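Long-range contacts in putative enoyl-CoA hydratase (Streptomyces coelicolor A3, PDB 3G64), which probably acts on coenzyme A thioesters as a member of the enoyl-CoA hydratase/isomerase family, though its substrate and reaction are not established: residues A[41-46]-A[82-87]; A[120-126]-A[143-149]; A[130-134]-A[160-166]; A[137-143]-A[196-202]. All blocks are in the same frame, centred on the assembly; numbering follows the deposited sequence.

Interaction 1: residues A[41-46]-A[82-87]; sequences LTFEAY and EIIGAT
Thr42 and Ile83 bring the two backbones closest, their CA atoms 6.3 Å apart where the start of helix 43-58 faces the last turns of helix 80-87. Thr42 is the N-cap of the first helix: its OG1 accepts from Ala45 N, which ties down the turn that carries Phe43. No direct hydrogen bond crosses the gap; a water does the job, accepting from Phe43 N at 2.8 Å and donating to Glu82 O at 2.9 Å. The Phe43 side chain fills most of the rest. With CG anti to its own carbonyl carbon (chi1 -67°), the ring reaches out over the second helix and lays one face on Ile83, whose CG1 lies 4.1 Å from Phe43 CE1 and toward the rim of the ring. Ala86 CB meets the same ring at its edge, in plane, 3.8 Å from Phe43 CE2. Ile83 in turn runs its extended branch the other way: CD1 comes within 3.6 Å of Tyr46 CE2, at the edge of that ring, and presses on Leu41 O. At the outer end the carboxylate of Glu82 forms a salt bridge with Arg34. Helix 92-111 packs against both segments, with Phe98 touching Ile83 and meeting the Phe43 ring at a steep angle, while Leu41 and Tyr46 rest on helix 127-134. Thr87 OG1 hydrogen-bonds Tyr259 OH of the second subunit.

Interaction 2: residues A[120-126]-A[143-149]; sequences LHGVAAG and STRFAFL
The small second sheet of the crotonase-like fold begins here, with strand 123-125 running parallel to strand 145-147 and Val123, Ala124 and Ala125 level with Arg145, Phe146 and Ala147. Their axes lie 4.7 Å apart and diverge by only 14°. A regular parallel ladder joins them. Arg145 N donates to Gly122 O, and Ala124 N returns an almost straight bond to Arg145 O (2.9 Å between the atoms, 176° at the hydrogen). Further along, Ala147 N reaches Ala124 O, and Gly126 N closes the series on Ala147 O at 2.9 Å. Before the first rung a side chain stands in for the backbone: Ser143 OG, folded back over its own main chain by chi1 of 73°, accepts from Gly122 N at 3.0 Å while donating a hydrogen bond to Asp141 OD2. On the face of Ala124 and Phe146, the Leu120 and Phe146 side chains cross at about a right angle, CD1 of Leu120 3.5 Å from Phe146 CZ. On the other face, Ala125 CB packs against Leu149 CD2 at 4.0 Å. Because Gly126 holds the N-cap position of helix 127-134, its bond to Ala147 O fixes the backbone just where that helix starts. In related enzymes the same helix start contributes to the oxyanion hole for the thioester carbonyl, so the ladder probably helps to hold that site in shape.

Interaction 3: residues A[130-134]-A[160-166]; sequences VLALA and MGAAYLL
Val130 sits in the angle between Met160 and Ala162. Its chi1 of -171° sets CG1 anti to the backbone N, against the carbonyl oxygen and CG of Met160, and turns CG2 onto Ala162 CB at 3.8 Å. Met160, modelled as selenomethionine, bends at chi3 (-75°) and carries its CE across to Leu131 CD2, 4.2 Å away. One turn on, Leu133 points toward the other helix and splits its methyls: the Leu133 and Leu165 side chains slide past each other in opposite directions, CD2 of Leu133 3.8 Å from Leu165 CB, while Leu133 CD1 meets Leu166 CD1 at 3.9 Å, these two side chains crossing nearly at right angles. Leu165 answers from the other direction, its CD1 resting on Ala134 CB at 4.0 Å. Every touching residue is buried, and apolar packing alone bridges the segments. The helical segments 130-134 and 162-166 run in the same general sense, 41° apart. Helix 92-111 closes one flank, with Val106 against Met160, Ala134 and Leu165. Helix 172-181 takes the far end of Leu166, and Phe148, just after strand 145-147, touches Leu133. At the turn into helix 162-170, Gly161 N is hydrogen-bonded to Asp246 OD2 of the second subunit.

Interaction 4: residues A[137-143]-A[196-202]; sequences FRVADPS and ISELTEE
Hydrogen bonds along the backbones come first, for Val139 pairs with Glu198 and Ala140 with Leu199 in parallel register. Arg138 O is gripped twice: by Ser197 N at 2.9 Å, in the carbonyl plane, and by the more distant Glu198 N at 3.3 Å. The Arg138 N-H is taken by a side chain, Ser197 OG, at 2.9 Å and 169°, so one serine holds both sides of that residue. Ala140 N then bonds to Glu198 O, and Thr200 N to Ala140 O at 2.8 Å.

Apolar contacts lie on both faces. Ile196 curls its tip back so that CD1 touches Ala140 CB at 3.6 Å; on the face of Val139, Val139 CG1 meets Thr200 CG2 at 3.6 Å.

Charges crowd at the C-terminal end. Glu202, bent at chi2 (63°), brings OE2 to 3.3 Å from Asp141 OD1, two acceptors with carboxylate planes 55° apart. A water donating to both oxygens, together with Gly203 N bonding to OD1, should ease the repulsion. Asp141 OD2 also accepts from Ser143 N at 2.7 Å, an Asx turn, and OD1 binds a glycerol probably left by crystallisation.

Strand 198-199 forms an edge of the larger sheet within the chain, next to strand 137-140, as expected of the crotonase fold with its parallel strands linked through helices.

Interaction 1 closes before the other three open, whereas interactions 2, 3 and 4 interleave along the chain. Helix 127-134 leads from the strand of 120-126 to that of 137-143. Interaction 2 lies in the smaller sheet and interaction 4 in the larger one; their centres are 12 Å apart, and they share Ser143. Leu120 joins them through backbone hydrogen bonds with Val139 and Asp141. Interaction 3 packs behind both: Ala132 supports Leu120 and Phe146, and its carbonyl binds Arg138. Interaction 1, centred 19 Å from interaction 3, reaches it through Leu41 on Leu131 and Tyr46 on Met160. Helix 127-134 therefore links all four, and interactions 1 and 3 also touch the second subunit.

Interaction 1: residues A[41-46]-A[82-87]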
loop_
_atom_site.group_PDB
_atom_site.type_symbol
_atom_site.label_atom_id
_atom_site.label_comp_id
_atom_site.label_asym_id
_atom_site.label_seq_id
_atom_site.Cartn_x
_atom_site.Cartn_y
_atom_site.Cartn_z
ATOM N N LEU A 41 28.769 -6.674 3.828
ATOM C CA LEU A 41 28.598 -7.947 3.157
ATOM C C LEU A 41 29.593 -8.183 2.021
ATOM O O LEU A 41 29.925 -7.280 1.253
ATOM C CB LEU A 41 27.173 -8.028 2.606
ATOM C CG LEU A 41 26.052 -7.919 3.630
ATOM C CD1 LEU A 41 24.688 -7.769 2.925
ATOM C CD2 LEU A 41 26.090 -9.149 4.504
ATOM N N THR A 42 30.038 -9.427 1.909
ATOM C CA THR A 42 30.902 -9.846 0.821
ATOM C C THR A 42 30.122 -10.812 -0.089
ATOM O O THR A 42 29.031 -11.257 0.264
ATOM C CB THR A 42 32.059 -10.619 1.374
ATOM O OG1 THR A 42 31.532 -11.754 2.070
ATOM C CG2 THR A 42 32.886 -9.739 2.383
ATOM N N PHE A 43 30.712 -11.172 -1.224
ATOM C CA PHE A 43 30.103 -12.135 -2.108
ATOM C C PHE A 43 29.783 -13.413 -1.361
ATOM O O PHE A 43 28.732 -14.002 -1.572
ATOM C CB PHE A 43 31.053 -12.447 -3.277
ATOM C CG PHE A 43 31.258 -11.280 -4.206
ATOM C CD1 PHE A 43 30.171 -10.571 -4.684
ATOM C CD2 PHE A 43 32.525 -10.878 -4.570
ATOM C CE1 PHE A 43 30.340 -9.479 -5.531
ATOM C CE2 PHE A 43 32.714 -9.794 -5.412
ATOM C CZ PHE A 43 31.612 -9.093 -5.902
ATOM N N GLU A 44 30.709 -13.858 -0.516
ATOM C CA GLU A 44 30.555 -15.134 0.190
ATOM C C GLU A 44 29.469 -15.077 1.267
ATOM O O GLU A 44 28.851 -16.087 1.570
ATOM C CB GLU A 44 31.883 -15.572 0.829
ATOM C CG GLU A 44 32.940 -15.984 -0.173
ATOM C CD GLU A 44 33.663 -14.790 -0.810
ATOM O OE1 GLU A 44 33.511 -13.629 -0.338
ATOM O OE2 GLU A 44 34.384 -15.024 -1.808
ATOM N N ALA A 45 29.245 -13.907 1.857
ATOM C CA ALA A 45 28.179 -13.784 2.841
ATOM C C ALA A 45 26.812 -13.860 2.152
ATOM O O ALA A 45 25.885 -14.479 2.661
ATOM C CB ALA A 45 28.312 -12.496 3.623
ATOM N N TYR A 46 26.682 -13.202 1.004
ATOM C CA TYR A 46 25.460 -13.356 0.221
ATOM C C TYR A 46 25.244 -14.834 -0.142
ATOM O O TYR A 46 24.122 -15.329 -0.088
ATOM C CB TYR A 46 25.540 -12.538 -1.059
ATOM C CG TYR A 46 25.219 -11.065 -0.884
ATOM C CD1 TYR A 46 23.947 -10.646 -0.476
ATOM C CD2 TYR A 46 26.165 -10.098 -1.174
ATOM C CE1 TYR A 46 23.649 -9.288 -0.344
ATOM C CE2 TYR A 46 25.875 -8.756 -1.055
ATOM C CZ TYR A 46 24.619 -8.360 -0.638
ATOM O OH TYR A 46 24.368 -7.016 -0.531
ATOM N N GLU A 82 35.365 -4.832 -1.654
ATOM C CA GLU A 82 35.231 -6.242 -1.943
ATOM C C GLU A 82 34.024 -6.560 -2.821
ATOM O O GLU A 82 33.963 -7.633 -3.439
ATOM C CB GLU A 82 35.213 -7.038 -0.654
ATOM C CG GLU A 82 36.627 -7.217 -0.101
ATOM C CD GLU A 82 36.641 -7.871 1.256
ATOM O OE1 GLU A 82 36.882 -9.098 1.333
ATOM O OE2 GLU A 82 36.395 -7.152 2.249
ATOM N N ILE A 83 33.066 -5.633 -2.872
ATOM C CA ILE A 83 31.958 -5.776 -3.810
ATOM C C ILE A 83 32.089 -4.756 -4.917
ATOM O O ILE A 83 32.397 -5.120 -6.037
ATOM C CB ILE A 83 30.570 -5.753 -3.128
ATOM C CG1 ILE A 83 30.403 -7.035 -2.301
ATOM C CG2 ILE A 83 29.455 -5.720 -4.175
ATOM C CD1 ILE A 83 29.024 -7.233 -1.736
ATOM N N ILE A 84 31.922 -3.480 -4.600
ATOM C CA ILE A 84 31.903 -2.462 -5.647
ATOM C C ILE A 84 33.175 -2.443 -6.487
ATOM O O ILE A 84 33.117 -2.505 -7.716
ATOM C CB ILE A 84 31.582 -1.060 -5.073
ATOM C CG1 ILE A 84 30.142 -1.052 -4.541
ATOM C CG2 ILE A 84 31.823 0.018 -6.131
ATOM C CD1 ILE A 84 29.672 0.283 -3.962
ATOM N N GLY A 85 34.331 -2.358 -5.835
ATOM C CA GLY A 85 35.581 -2.396 -6.559
ATOM C C GLY A 85 35.694 -3.650 -7.414
ATOM O O GLY A 85 36.130 -3.595 -8.562
ATOM N N ALA A 86 35.305 -4.798 -6.869
ATOM C CA ALA A 86 35.382 -6.025 -7.652
ATOM C C ALA A 86 34.409 -6.029 -8.861
ATOM O O ALA A 86 34.759 -6.510 -9.940
ATOM C CB ALA A 86 35.116 -7.233 -6.760
ATOM N N THR A 87 33.201 -5.493 -8.695
ATOM C CA THR A 87 32.243 -5.507 -9.814
ATOM C C THR A 87 32.712 -4.652 -10.988
ATOM O O THR A 87 32.292 -4.870 -12.143
ATOM C CB THR A 87 30.828 -5.030 -9.413
ATOM O OG1 THR A 87 30.875 -3.674 -8.938
ATOM C CG2 THR A 87 30.213 -5.940 -8.357
HETATM O O HOH W 1 33.096 -9.762 -1.607
#

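Interaction 2: residues A[120-126]-A[143-149]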
loop_
_atom_site.group_PDB
_atom_site.type_symbol
_atom_site.label_atom_id
_atom_site.label_comp_id
_atom_site.label_asym_id
_atom_site.label_seq_id
_atom_site.Cartn_x
_atom_site.Cartn_y
_atom_site.Cartn_z
ATOM N N LEU A 120 17.564 -4.722 15.113
ATOM C CA LEU A 120 18.213 -3.535 14.540
ATOM C C LEU A 120 18.747 -2.547 15.573
ATOM O O LEU A 120 18.115 -2.307 16.603
ATOM C CB LEU A 120 17.239 -2.777 13.631
ATOM C CG LEU A 120 16.576 -3.547 12.470
ATOM C CD1 LEU A 120 15.616 -2.614 11.774
ATOM C CD2 LEU A 120 17.649 -4.016 11.509
ATOM N N HIS A 121 19.877 -1.931 15.235
ATOM C CA HIS A 121 20.510 -0.890 16.056
ATOM C C HIS A 121 21.554 -0.239 15.148
ATOM O O HIS A 121 22.026 -0.879 14.191
ATOM C CB HIS A 121 21.188 -1.503 17.283
ATOM C CG HIS A 121 22.208 -2.546 16.941
ATOM N ND1 HIS A 121 23.562 -2.283 16.897
ATOM C CD2 HIS A 121 22.066 -3.849 16.590
ATOM C CE1 HIS A 121 24.209 -3.378 16.542
ATOM N NE2 HIS A 121 23.325 -4.342 16.343
ATOM N N GLY A 122 21.885 1.022 15.428
ATOM C CA GLY A 122 22.805 1.788 14.610
ATOM C C GLY A 122 22.445 1.685 13.124
ATOM O O GLY A 122 21.267 1.582 12.777
ATOM N N VAL A 123 23.456 1.701 12.254
ATOM C CA VAL A 123 23.215 1.807 10.814
ATOM C C VAL A 123 22.685 0.512 10.191
ATOM O O VAL A 123 23.200 -0.586 10.455
ATOM C CB VAL A 123 24.467 2.306 10.048
ATOM C CG1 VAL A 123 25.649 1.466 10.381
ATOM C CG2 VAL A 123 24.251 2.238 8.546
ATOM N N ALA A 124 21.635 0.664 9.383
ATOM C CA ALA A 124 21.212 -0.363 8.432
ATOM C C ALA A 124 21.080 0.329 7.082
ATOM O O ALA A 124 20.083 1.007 6.806
ATOM C CB ALA A 124 19.863 -0.978 8.867
ATOM N N ALA A 125 22.101 0.172 6.253
ATOM C CA ALA A 125 22.238 0.956 5.048
ATOM C C ALA A 125 22.344 0.030 3.848
ATOM O O ALA A 125 22.893 -1.082 3.944
ATOM C CB ALA A 125 23.504 1.845 5.143
ATOM N N GLY A 126 21.841 0.490 2.711
ATOM C CA GLY A 126 22.041 -0.255 1.483
ATOM C C GLY A 126 21.430 -1.630 1.613
ATOM O O GLY A 126 20.298 -1.742 2.050
ATOM N N SER A 143 18.694 3.906 18.505
ATOM C CA SER A 143 19.856 4.321 17.707
ATOM C C SER A 143 19.731 3.896 16.205
ATOM O O SER A 143 20.607 4.184 15.361
ATOM C CB SER A 143 21.131 3.729 18.315
ATOM O OG SER A 143 21.211 2.321 18.050
ATOM N N THR A 144 18.660 3.193 15.882
ATOM C CA THR A 144 18.528 2.606 14.536
ATOM C C THR A 144 18.399 3.677 13.460
ATOM O O THR A 144 17.576 4.592 13.585
ATOM C CB THR A 144 17.302 1.680 14.455
ATOM O OG1 THR A 144 17.485 0.576 15.351
ATOM C CG2 THR A 144 17.108 1.161 13.013
ATOM N N ARG A 145 19.245 3.580 12.435
ATOM C CA ARG A 145 19.243 4.509 11.308
ATOM C C ARG A 145 19.214 3.767 9.951
ATOM O O ARG A 145 20.233 3.196 9.535
ATOM C CB ARG A 145 20.506 5.366 11.311
ATOM C CG ARG A 145 20.793 6.060 12.641
ATOM C CD ARG A 145 22.154 6.765 12.638
ATOM N NE ARG A 145 21.853 8.073 13.159
ATOM C CZ ARG A 145 22.051 9.230 12.539
ATOM N NH1 ARG A 145 22.696 9.309 11.375
ATOM N NH2 ARG A 145 21.631 10.332 13.144
ATOM N N PHE A 146 18.073 3.811 9.264
ATOM C CA PHE A 146 17.939 3.265 7.909
ATOM C C PHE A 146 18.432 4.253 6.868
ATOM O O PHE A 146 18.190 5.470 6.971
ATOM C CB PHE A 146 16.471 3.002 7.557
ATOM C CG PHE A 146 15.799 1.965 8.383
ATOM C CD1 PHE A 146 15.726 0.646 7.944
ATOM C CD2 PHE A 146 15.149 2.326 9.576
ATOM C CE1 PHE A 146 15.024 -0.333 8.700
ATOM C CE2 PHE A 146 14.457 1.358 10.343
ATOM C CZ PHE A 146 14.412 0.028 9.906
ATOM N N ALA A 147 19.103 3.741 5.850
ATOM C CA ALA A 147 19.420 4.577 4.711
ATOM C C ALA A 147 19.391 3.743 3.434
ATOM O O ALA A 147 20.135 2.782 3.290
ATOM C CB ALA A 147 20.806 5.264 4.905
ATOM N N PHE A 148 18.496 4.095 2.518
ATOM C CA PHE A 148 18.395 3.354 1.247
ATOM C C PHE A 148 19.218 4.092 0.236
ATOM O O PHE A 148 18.676 4.796 -0.607
ATOM C CB PHE A 148 16.921 3.251 0.824
ATOM C CG PHE A 148 16.099 2.405 1.763
ATOM C CD1 PHE A 148 15.989 1.030 1.562
ATOM C CD2 PHE A 148 15.488 2.966 2.864
ATOM C CE1 PHE A 148 15.237 0.236 2.438
ATOM C CE2 PHE A 148 14.733 2.171 3.750
ATOM C CZ PHE A 148 14.614 0.802 3.523
ATOM N N LEU A 149 20.539 3.967 0.359
ATOM C CA LEU A 149 21.453 4.901 -0.273
ATOM C C LEU A 149 22.081 4.433 -1.616
ATOM O O LEU A 149 23.141 4.890 -2.014
ATOM C CB LEU A 149 22.512 5.345 0.743
ATOM C CG LEU A 149 23.133 4.223 1.555
ATOM C CD1 LEU A 149 23.739 3.163 0.590
ATOM C CD2 LEU A 149 24.179 4.795 2.527
#

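Interaction 3: residues A[130-134]-A[160-166]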
loop_
_atom_site.group_PDB
_atom_site.type_symbol
_atom_site.label_atom_id
_atom_site.label_comp_id
_atom_site.label_asym_id
_atom_site.label_seq_id
_atom_site.Cartn_x
_atom_site.Cartn_y
_atom_site.Cartn_z
ATOM N N VAL A 130 17.704 -3.247 3.131
ATOM C CA VAL A 130 16.733 -4.056 2.373
ATOM C C VAL A 130 16.508 -5.397 3.043
ATOM O O VAL A 130 15.382 -5.909 3.052
ATOM C CB VAL A 130 17.101 -4.254 0.878
ATOM C CG1 VAL A 130 15.889 -4.940 0.096
ATOM C CG2 VAL A 130 17.453 -2.913 0.249
ATOM N N LEU A 131 17.568 -5.965 3.611
ATOM C CA LEU A 131 17.414 -7.186 4.396
ATOM C C LEU A 131 16.474 -6.934 5.580
ATOM O O LEU A 131 15.594 -7.740 5.863
ATOM C CB LEU A 131 18.780 -7.654 4.907
ATOM C CG LEU A 131 19.659 -8.260 3.805
ATOM C CD1 LEU A 131 21.012 -8.677 4.394
ATOM C CD2 LEU A 131 18.933 -9.457 3.138
ATOM N N ALA A 132 16.644 -5.802 6.246
ATOM C CA ALA A 132 15.736 -5.439 7.332
ATOM C C ALA A 132 14.296 -5.323 6.804
ATOM O O ALA A 132 13.357 -5.845 7.390
ATOM C CB ALA A 132 16.183 -4.122 7.983
ATOM N N LEU A 133 14.136 -4.641 5.677
ATOM C CA LEU A 133 12.810 -4.422 5.107
ATOM C C LEU A 133 12.133 -5.750 4.706
ATOM O O LEU A 133 10.913 -5.876 4.765
ATOM C CB LEU A 133 12.969 -3.502 3.874
ATOM C CG LEU A 133 11.741 -3.006 3.111
ATOM C CD1 LEU A 133 10.882 -2.136 4.041
ATOM C CD2 LEU A 133 12.204 -2.222 1.880
ATOM N N ALA A 134 12.922 -6.747 4.317
ATOM C CA ALA A 134 12.351 -8.019 3.870
ATOM C C ALA A 134 11.872 -8.895 5.039
ATOM O O ALA A 134 10.987 -9.738 4.884
ATOM C CB ALA A 134 13.351 -8.789 3.003
HETATM N N MSE A 160 17.687 -5.154 -5.309
HETATM C CA MSE A 160 17.297 -6.381 -4.621
HETATM C C MSE A 160 15.885 -6.346 -4.004
HETATM O O MSE A 160 15.636 -6.884 -2.916
HETATM C CB MSE A 160 18.393 -6.779 -3.605
HETATM C CG MSE A 160 18.643 -5.777 -2.484
HETATM SE SE MSE A 160 20.381 -6.099 -1.577
HETATM C CE MSE A 160 19.920 -7.680 -0.515
ATOM N N GLY A 161 14.943 -5.742 -4.723
ATOM C CA GLY A 161 13.553 -5.752 -4.286
ATOM C C GLY A 161 13.074 -4.537 -3.506
ATOM O O GLY A 161 11.909 -4.464 -3.148
ATOM N N ALA A 162 13.956 -3.582 -3.239
ATOM C CA ALA A 162 13.593 -2.443 -2.393
ATOM C C ALA A 162 12.455 -1.612 -2.986
ATOM O O ALA A 162 11.627 -1.112 -2.267
ATOM C CB ALA A 162 14.817 -1.547 -2.151
ATOM N N ALA A 163 12.424 -1.452 -4.300
ATOM C CA ALA A 163 11.390 -0.622 -4.896
ATOM C C ALA A 163 10.053 -1.368 -4.982
ATOM O O ALA A 163 8.994 -0.746 -5.182
ATOM C CB ALA A 163 11.810 -0.123 -6.284
ATOM N N TYR A 164 10.098 -2.686 -4.831
ATOM C CA TYR A 164 8.858 -3.462 -4.682
ATOM C C TYR A 164 8.389 -3.405 -3.221
ATOM O O TYR A 164 7.218 -3.078 -2.922
ATOM C CB TYR A 164 9.104 -4.915 -5.101
ATOM C CG TYR A 164 7.966 -5.869 -4.800
ATOM C CD1 TYR A 164 6.923 -6.073 -5.725
ATOM C CD2 TYR A 164 7.932 -6.578 -3.595
ATOM C CE1 TYR A 164 5.867 -6.959 -5.443
ATOM C CE2 TYR A 164 6.878 -7.464 -3.294
ATOM C CZ TYR A 164 5.859 -7.657 -4.216
ATOM O OH TYR A 164 4.832 -8.547 -3.896
ATOM N N LEU A 165 9.289 -3.721 -2.292
ATOM C CA LEU A 165 8.856 -3.801 -0.894
ATOM C C LEU A 165 8.558 -2.436 -0.280
ATOM O O LEU A 165 7.572 -2.277 0.430
ATOM C CB LEU A 165 9.913 -4.492 -0.060
ATOM C CG LEU A 165 10.083 -5.985 -0.332
ATOM C CD1 LEU A 165 11.371 -6.483 0.362
ATOM C CD2 LEU A 165 8.848 -6.785 0.136
ATOM N N LEU A 166 9.398 -1.439 -0.541
ATOM C CA LEU A 166 9.285 -0.223 0.274
ATOM C C LEU A 166 7.915 0.448 0.131
ATOM O O LEU A 166 7.295 0.780 1.132
ATOM C CB LEU A 166 10.450 0.752 0.050
ATOM C CG LEU A 166 10.565 1.905 1.075
ATOM C CD1 LEU A 166 10.723 1.453 2.556
ATOM C CD2 LEU A 166 11.718 2.818 0.658
#

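Interaction 4: residues A[137-143]-A[196-202]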
loop_
_atom_site.group_PDB
_atom_site.type_symbol
_atom_site.label_atom_id
_atom_site.label_comp_id
_atom_site.label_asym_id
_atom_site.label_seq_id
_atom_site.Cartn_x
_atom_site.Cartn_y
_atom_site.Cartn_z
ATOM N N PHE A 137 9.536 -9.068 10.794
ATOM C CA PHE A 137 9.529 -8.163 11.950
ATOM C C PHE A 137 10.837 -7.383 12.013
ATOM O O PHE A 137 11.913 -7.951 11.781
ATOM C CB PHE A 137 9.326 -8.913 13.286
ATOM C CG PHE A 137 8.022 -9.662 13.396
ATOM C CD1 PHE A 137 6.928 -9.094 14.041
ATOM C CD2 PHE A 137 7.898 -10.936 12.873
ATOM C CE1 PHE A 137 5.728 -9.787 14.151
ATOM C CE2 PHE A 137 6.686 -11.649 12.964
ATOM C CZ PHE A 137 5.604 -11.068 13.604
ATOM N N ARG A 138 10.733 -6.085 12.322
ATOM C CA ARG A 138 11.891 -5.244 12.628
ATOM C C ARG A 138 11.802 -4.768 14.096
ATOM O O ARG A 138 10.957 -3.937 14.463
ATOM C CB ARG A 138 11.994 -4.051 11.671
ATOM C CG ARG A 138 12.489 -4.429 10.227
ATOM C CD ARG A 138 11.986 -3.442 9.154
ATOM N NE ARG A 138 10.532 -3.520 9.084
ATOM C CZ ARG A 138 9.859 -4.533 8.531
ATOM N NH1 ARG A 138 8.535 -4.541 8.571
ATOM N NH2 ARG A 138 10.497 -5.541 7.934
ATOM N N VAL A 139 12.666 -5.329 14.926
ATOM C CA VAL A 139 12.752 -4.974 16.352
ATOM C C VAL A 139 13.965 -4.062 16.515
ATOM O O VAL A 139 15.099 -4.486 16.333
ATOM C CB VAL A 139 12.863 -6.255 17.192
ATOM C CG1 VAL A 139 13.109 -5.947 18.657
ATOM C CG2 VAL A 139 11.583 -7.120 16.996
ATOM N N ALA A 140 13.717 -2.797 16.834
ATOM C CA ALA A 140 14.709 -1.754 16.662
ATOM C C ALA A 140 14.895 -0.964 17.936
ATOM O O ALA A 140 13.899 -0.619 18.592
ATOM C CB ALA A 140 14.250 -0.798 15.557
ATOM N N ASP A 141 16.145 -0.639 18.261
ATOM C CA ASP A 141 16.411 0.285 19.372
ATOM C C ASP A 141 16.489 1.707 18.825
ATOM O O ASP A 141 16.462 1.895 17.602
ATOM C CB ASP A 141 17.588 -0.167 20.279
ATOM C CG ASP A 141 18.948 0.406 19.877
ATOM O OD1 ASP A 141 19.955 0.008 20.526
ATOM O OD2 ASP A 141 19.033 1.228 18.939
ATOM N N PRO A 142 16.499 2.709 19.718
ATOM C CA PRO A 142 16.389 4.113 19.304
ATOM C C PRO A 142 17.560 4.616 18.500
ATOM O O PRO A 142 17.428 5.702 17.922
ATOM C CB PRO A 142 16.349 4.878 20.651
ATOM C CG PRO A 142 15.762 3.903 21.615
ATOM C CD PRO A 142 16.292 2.538 21.172
ATOM N N SER A 143 18.694 3.906 18.505
ATOM C CA SER A 143 19.856 4.321 17.707
ATOM C C SER A 143 19.731 3.896 16.205
ATOM O O SER A 143 20.607 4.184 15.361
ATOM C CB SER A 143 21.131 3.729 18.315
ATOM O OG SER A 143 21.211 2.321 18.050
ATOM N N ILE A 196 8.939 0.105 11.739
ATOM C CA ILE A 196 9.289 -0.569 12.999
ATOM C C ILE A 196 8.159 -1.418 13.540
ATOM O O ILE A 196 7.034 -0.923 13.692
ATOM C CB ILE A 196 9.631 0.459 14.102
ATOM C CG1 ILE A 196 10.732 1.399 13.619
ATOM C CG2 ILE A 196 10.007 -0.238 15.435
ATOM C CD1 ILE A 196 11.959 0.675 13.213
ATOM N N SER A 197 8.450 -2.679 13.871
ATOM C CA SER A 197 7.433 -3.568 14.454
ATOM C C SER A 197 7.395 -3.456 15.982
ATOM O O SER A 197 6.341 -3.579 16.597
ATOM C CB SER A 197 7.720 -5.022 14.066
ATOM O OG SER A 197 8.061 -5.106 12.686
ATOM N N GLU A 198 8.561 -3.239 16.579
ATOM C CA GLU A 198 8.684 -3.016 18.021
ATOM C C GLU A 198 9.855 -2.096 18.306
ATOM O O GLU A 198 10.973 -2.362 17.880
ATOM C CB GLU A 198 8.900 -4.322 18.773
ATOM C CG GLU A 198 9.090 -4.080 20.270
ATOM C CD GLU A 198 9.301 -5.348 21.060
ATOM O OE1 GLU A 198 9.149 -6.451 20.487
ATOM O OE2 GLU A 198 9.621 -5.229 22.265
ATOM N N LEU A 199 9.590 -0.991 18.986
ATOM C CA LEU A 199 10.658 -0.084 19.374
ATOM C C LEU A 199 11.097 -0.487 20.772
ATOM O O LEU A 199 10.278 -0.597 21.662
ATOM C CB LEU A 199 10.173 1.364 19.381
ATOM C CG LEU A 199 11.281 2.344 19.767
ATOM C CD1 LEU A 199 12.369 2.349 18.703
ATOM C CD2 LEU A 199 10.704 3.727 19.966
ATOM N N THR A 200 12.382 -0.737 20.956
ATOM C CA THR A 200 12.884 -1.142 22.257
ATOM C C THR A 200 13.641 -0.012 22.926
ATOM O O THR A 200 13.852 1.064 22.356
ATOM C CB THR A 200 13.846 -2.323 22.146
ATOM O OG1 THR A 200 15.104 -1.855 21.645
ATOM C CG2 THR A 200 13.287 -3.384 21.205
ATOM N N GLU A 201 14.060 -0.290 24.152
ATOM C CA GLU A 201 15.015 0.515 24.884
ATOM C C GLU A 201 16.419 0.361 24.297
ATOM O O GLU A 201 16.760 -0.675 23.726
ATOM C CB GLU A 201 15.030 -0.027 26.308
ATOM C CG GLU A 201 15.079 0.973 27.395
ATOM C CD GLU A 201 15.355 0.290 28.737
ATOM O OE1 GLU A 201 14.527 -0.551 29.161
ATOM O OE2 GLU A 201 16.409 0.578 29.349
ATOM N N GLU A 202 17.241 1.391 24.463
ATOM C CA GLU A 202 18.643 1.387 24.027
ATOM C C GLU A 202 19.391 0.120 24.466
ATOM O O GLU A 202 19.331 -0.273 25.627
ATOM C CB GLU A 202 19.341 2.634 24.591
ATOM C CG GLU A 202 20.759 2.845 24.088
ATOM C CD GLU A 202 20.831 3.079 22.575
ATOM O OE1 GLU A 202 20.038 3.893 22.040
ATOM O OE2 GLU A 202 21.695 2.451 21.925
HETATM O O HOH W 2 22.567 0.510 20.558
#